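Long-range contact in nitrogen regulatory PII-like protein (PDB 4R25), which is required for full induction of the nrgAB operon when ammonium is limiting: residues M3-R11 and S87-I98. Residues are numbered along the deposited sequence; the frame is centred on the assembly and turned at random.
Sequences MFKVEIVTR and SPGDGKIFVYEI. With ZN (zinc ion), chain E.
Arg11 reaches the 87-90 loop because CG stands anti to the backbone N (chi1 166°) and the chain then bends at chi3, swinging the guanidinium over the carbonyl of Gly89. Asp90 OD1 takes NH1 at 2.7 Å, in the guanidinium plane and nearly along the carboxylate's own C-O axis, although the two flat groups are turned 78° apart. Also near the guanidinium plane, NH2 donates to Ser87 O (3.3 Å) and weakly to Pro88 O and to Asp90 OD1, while Gly89 O sits 3.1 Å above the plane, over its centre. A leucine at Arg11 would probably leave Asp90 OD1 without its charged mate and the carbonyls of Ser87 and Pro88 without this donor. Next door, Thr10 OG1 donates to Asp90 O from above the carbonyl plane.

Beyond this clasp, 4-10 and 92-97 run antiparallel as neighbours in the four-stranded sheet of the PII ferredoxin-like fold, order 2-3-1-4. Lys5-Tyr96, Glu7-Phe94 and Val9-Lys92 are hydrogen-bonded pairs, both bonds of Glu7-Phe94 being nearly straight (Phe94 N to Glu7 O, 2.8 Å, 168°). Towards helix 72-83, the side chains of Val6 and Ile93 cross, Val6 CG1 touching Ile93 CG2 at 3.8 Å. On the other face Lys5 runs alongside the Tyr96 ring, Lys5 CD 4.0 Å from Tyr96 CD1, and Lys5 NZ binds zinc (2.5 Å), with Glu7 and Glu64 completing the protein part of the site. Residues 92-95 pair with a strand of the second subunit, carrying the sheet across the trimer interface.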
loop_
_atom_site.group_PDB
_atom_site.type_symbol
_atom_site.label_atom_id
_atom_site.label_comp_id
_atom_site.label_asym_id
_atom_site.label_seq_id
_atom_site.Cartn_x
_atom_site.Cartn_y
_atom_site.Cartn_z
ATOM N N MET A 3 13.422 -0.630 10.169
ATOM C CA MET A 3 12.902 -1.423 9.066
ATOM C C MET A 3 12.179 -0.480 8.130
ATOM O O MET A 3 11.470 0.411 8.576
ATOM C CB MET A 3 11.943 -2.496 9.571
ATOM C CG MET A 3 12.432 -3.218 10.808
ATOM S SD MET A 3 11.326 -4.540 11.319
ATOM C CE MET A 3 11.760 -5.790 10.108
ATOM N N PHE A 4 12.353 -0.672 6.831
ATOM C CA PHE A 4 11.748 0.237 5.867
ATOM C C PHE A 4 11.002 -0.480 4.766
ATOM O O PHE A 4 11.333 -1.605 4.401
ATOM C CB PHE A 4 12.808 1.152 5.240
ATOM C CG PHE A 4 13.443 2.089 6.212
ATOM C CD1 PHE A 4 14.623 1.747 6.858
ATOM C CD2 PHE A 4 12.857 3.309 6.496
ATOM C CE1 PHE A 4 15.209 2.615 7.767
ATOM C CE2 PHE A 4 13.438 4.179 7.404
ATOM C CZ PHE A 4 14.614 3.832 8.039
ATOM N N LYS A 5 9.996 0.195 4.227
ATOM C CA LYS A 5 9.350 -0.269 3.021
ATOM C C LYS A 5 9.727 0.656 1.882
ATOM O O LYS A 5 9.517 1.867 1.954
ATOM C CB LYS A 5 7.836 -0.304 3.193
ATOM C CG LYS A 5 7.084 -0.780 1.953
ATOM C CD LYS A 5 5.670 -0.247 1.978
ATOM C CE LYS A 5 4.680 -1.237 1.406
ATOM N NZ LYS A 5 3.284 -0.782 1.672
ATOM N N VAL A 6 10.286 0.080 0.825
ATOM C CA VAL A 6 10.581 0.840 -0.370
ATOM C C VAL A 6 9.518 0.560 -1.418
ATOM O O VAL A 6 9.307 -0.581 -1.821
ATOM C CB VAL A 6 11.988 0.527 -0.918
ATOM C CG1 VAL A 6 12.243 1.288 -2.212
ATOM C CG2 VAL A 6 13.031 0.880 0.112
ATOM N N GLU A 7 8.848 1.620 -1.853
ATOM C CA GLU A 7 7.777 1.504 -2.826
ATOM C C GLU A 7 8.169 2.175 -4.142
ATOM O O GLU A 7 8.279 3.399 -4.218
ATOM C CB GLU A 7 6.525 2.150 -2.258
ATOM C CG GLU A 7 5.252 1.835 -2.982
ATOM C CD GLU A 7 4.042 2.197 -2.140
ATOM O OE1 GLU A 7 3.380 3.220 -2.424
ATOM O OE2 GLU A 7 3.764 1.456 -1.175
ATOM N N ILE A 8 8.389 1.370 -5.175
ATOM C CA ILE A 8 8.722 1.900 -6.483
ATOM C C ILE A 8 7.496 1.874 -7.383
ATOM O O ILE A 8 6.909 0.819 -7.613
ATOM C CB ILE A 8 9.851 1.087 -7.145
ATOM C CG1 ILE A 8 11.014 0.891 -6.171
ATOM C CG2 ILE A 8 10.321 1.776 -8.411
ATOM C CD1 ILE A 8 12.066 -0.094 -6.659
ATOM N N VAL A 9 7.102 3.035 -7.890
ATOM C CA VAL A 9 5.969 3.110 -8.804
ATOM C C VAL A 9 6.433 3.595 -10.176
ATOM O O VAL A 9 6.761 4.764 -10.356
ATOM C CB VAL A 9 4.865 4.035 -8.260
ATOM C CG1 VAL A 9 3.791 4.248 -9.302
ATOM C CG2 VAL A 9 4.275 3.453 -6.985
ATOM N N THR A 10 6.452 2.693 -11.149
ATOM C CA THR A 10 7.173 2.971 -12.377
ATOM C C THR A 10 6.579 2.340 -13.645
ATOM O O THR A 10 5.508 1.738 -13.622
ATOM C CB THR A 10 8.669 2.605 -12.198
ATOM O OG1 THR A 10 9.387 2.813 -13.418
ATOM C CG2 THR A 10 8.826 1.160 -11.741
ATOM N N ARG A 11 7.283 2.537 -14.754
ATOM C CA ARG A 11 6.923 2.015 -16.071
ATOM C C ARG A 11 7.180 0.506 -16.121
ATOM O O ARG A 11 8.193 0.034 -15.606
ATOM C CB ARG A 11 7.769 2.761 -17.116
ATOM C CG ARG A 11 7.824 2.198 -18.523
ATOM C CD ARG A 11 8.950 2.886 -19.333
ATOM N NE ARG A 11 8.818 4.346 -19.420
ATOM C CZ ARG A 11 9.722 5.209 -18.955
ATOM N NH1 ARG A 11 10.833 4.766 -18.372
ATOM N NH2 ARG A 11 9.526 6.518 -19.070
ATOM N N SER A 87 13.291 9.948 -20.174
ATOM C CA SER A 87 11.977 10.217 -20.736
ATOM C C SER A 87 10.948 10.220 -19.615
ATOM O O SER A 87 11.042 9.414 -18.691
ATOM C CB SER A 87 11.613 9.153 -21.777
ATOM O OG SER A 87 12.714 8.299 -22.054
ATOM N N PRO A 88 9.964 11.131 -19.688
ATOM C CA PRO A 88 8.911 11.175 -18.670
ATOM C C PRO A 88 8.239 9.814 -18.519
ATOM O O PRO A 88 8.172 9.054 -19.490
ATOM C CB PRO A 88 7.929 12.218 -19.220
ATOM C CG PRO A 88 8.261 12.343 -20.672
ATOM C CD PRO A 88 9.733 12.113 -20.757
ATOM N N GLY A 89 7.764 9.509 -17.314
ATOM C CA GLY A 89 7.180 8.209 -17.027
ATOM C C GLY A 89 8.169 7.252 -16.383
ATOM O O GLY A 89 7.982 6.036 -16.405
ATOM N N ASP A 90 9.232 7.806 -15.810
ATOM C CA ASP A 90 10.249 7.008 -15.139
ATOM C C ASP A 90 9.782 6.595 -13.747
ATOM O O ASP A 90 10.285 5.635 -13.171
ATOM C CB ASP A 90 11.561 7.790 -15.046
ATOM C CG ASP A 90 12.472 7.552 -16.240
ATOM O OD1 ASP A 90 12.053 6.853 -17.187
ATOM O OD2 ASP A 90 13.610 8.066 -16.233
ATOM N N GLY A 91 8.826 7.338 -13.203
ATOM C CA GLY A 91 8.227 6.991 -11.934
ATOM C C GLY A 91 8.916 7.570 -10.718
ATOM O O GLY A 91 9.808 8.401 -10.825
ATOM N N LYS A 92 8.487 7.112 -9.549
ATOM C CA LYS A 92 8.974 7.635 -8.280
ATOM C C LYS A 92 9.255 6.506 -7.292
ATOM O O LYS A 92 8.953 5.342 -7.550
ATOM C CB LYS A 92 7.965 8.623 -7.682
ATOM C CG LYS A 92 7.487 9.698 -8.657
ATOM C CD LYS A 92 6.995 10.942 -7.926
ATOM C CE LYS A 92 6.341 11.933 -8.879
ATOM N NZ LYS A 92 5.100 11.373 -9.489
ATOM N N ILE A 93 9.844 6.863 -6.159
ATOM C CA ILE A 93 10.181 5.888 -5.146
ATOM C C ILE A 93 9.829 6.482 -3.805
ATOM O O ILE A 93 10.283 7.568 -3.480
ATOM C CB ILE A 93 11.686 5.585 -5.133
ATOM C CG1 ILE A 93 12.135 5.026 -6.481
ATOM C CG2 ILE A 93 12.037 4.620 -3.996
ATOM C CD1 ILE A 93 13.624 4.857 -6.577
ATOM N N PHE A 94 9.040 5.759 -3.017
ATOM C CA PHE A 94 8.638 6.250 -1.710
ATOM C C PHE A 94 9.178 5.373 -0.588
ATOM O O PHE A 94 9.161 4.148 -0.678
ATOM C CB PHE A 94 7.113 6.356 -1.634
ATOM C CG PHE A 94 6.500 7.060 -2.813
ATOM C CD1 PHE A 94 6.465 8.443 -2.871
ATOM C CD2 PHE A 94 5.971 6.340 -3.867
ATOM C CE1 PHE A 94 5.899 9.097 -3.958
ATOM C CE2 PHE A 94 5.409 6.987 -4.956
ATOM C CZ PHE A 94 5.369 8.365 -5.000
ATOM N N VAL A 95 9.664 6.014 0.469
ATOM C CA VAL A 95 10.202 5.301 1.613
ATOM C C VAL A 95 9.331 5.520 2.857
ATOM O O VAL A 95 8.917 6.645 3.142
ATOM C CB VAL A 95 11.674 5.698 1.875
ATOM C CG1 VAL A 95 12.324 4.742 2.880
ATOM C CG2 VAL A 95 12.459 5.702 0.559
ATOM N N TYR A 96 9.039 4.427 3.564
ATOM C CA TYR A 96 8.224 4.447 4.771
ATOM C C TYR A 96 8.888 3.706 5.922
ATOM O O TYR A 96 9.548 2.690 5.723
ATOM C CB TYR A 96 6.896 3.737 4.536
ATOM C CG TYR A 96 6.065 4.253 3.403
ATOM C CD1 TYR A 96 6.187 3.712 2.137
ATOM C CD2 TYR A 96 5.123 5.255 3.603
ATOM C CE1 TYR A 96 5.422 4.163 1.090
ATOM C CE2 TYR A 96 4.340 5.719 2.556
ATOM C CZ TYR A 96 4.496 5.167 1.298
ATOM O OH TYR A 96 3.729 5.619 0.244
ATOM N N GLU A 97 8.671 4.189 7.137
ATOM C CA GLU A 97 9.081 3.457 8.327
ATOM C C GLU A 97 8.117 2.305 8.570
ATOM O O GLU A 97 6.920 2.439 8.314
ATOM C CB GLU A 97 9.088 4.379 9.550
ATOM C CG GLU A 97 10.326 5.261 9.667
ATOM C CD GLU A 97 10.155 6.406 10.653
ATOM O OE1 GLU A 97 9.055 6.578 11.229
ATOM O OE2 GLU A 97 11.136 7.144 10.845
ATOM N N ILE A 98 8.632 1.180 9.065
ATOM C CA ILE A 98 7.783 0.071 9.482
ATOM C C ILE A 98 7.904 -0.161 10.983
ATOM O O ILE A 98 8.999 -0.350 11.497
ATOM C CB ILE A 98 8.172 -1.229 8.788
ATOM C CG1 ILE A 98 7.963 -1.126 7.280
ATOM C CG2 ILE A 98 7.356 -2.383 9.340
ATOM C CD1 ILE A 98 8.296 -2.400 6.554
HETATM ZN ZN ZN E . 1.762 0.026 -0.193
HETATM O O HOH W 1 -0.568 -0.659 -1.044
#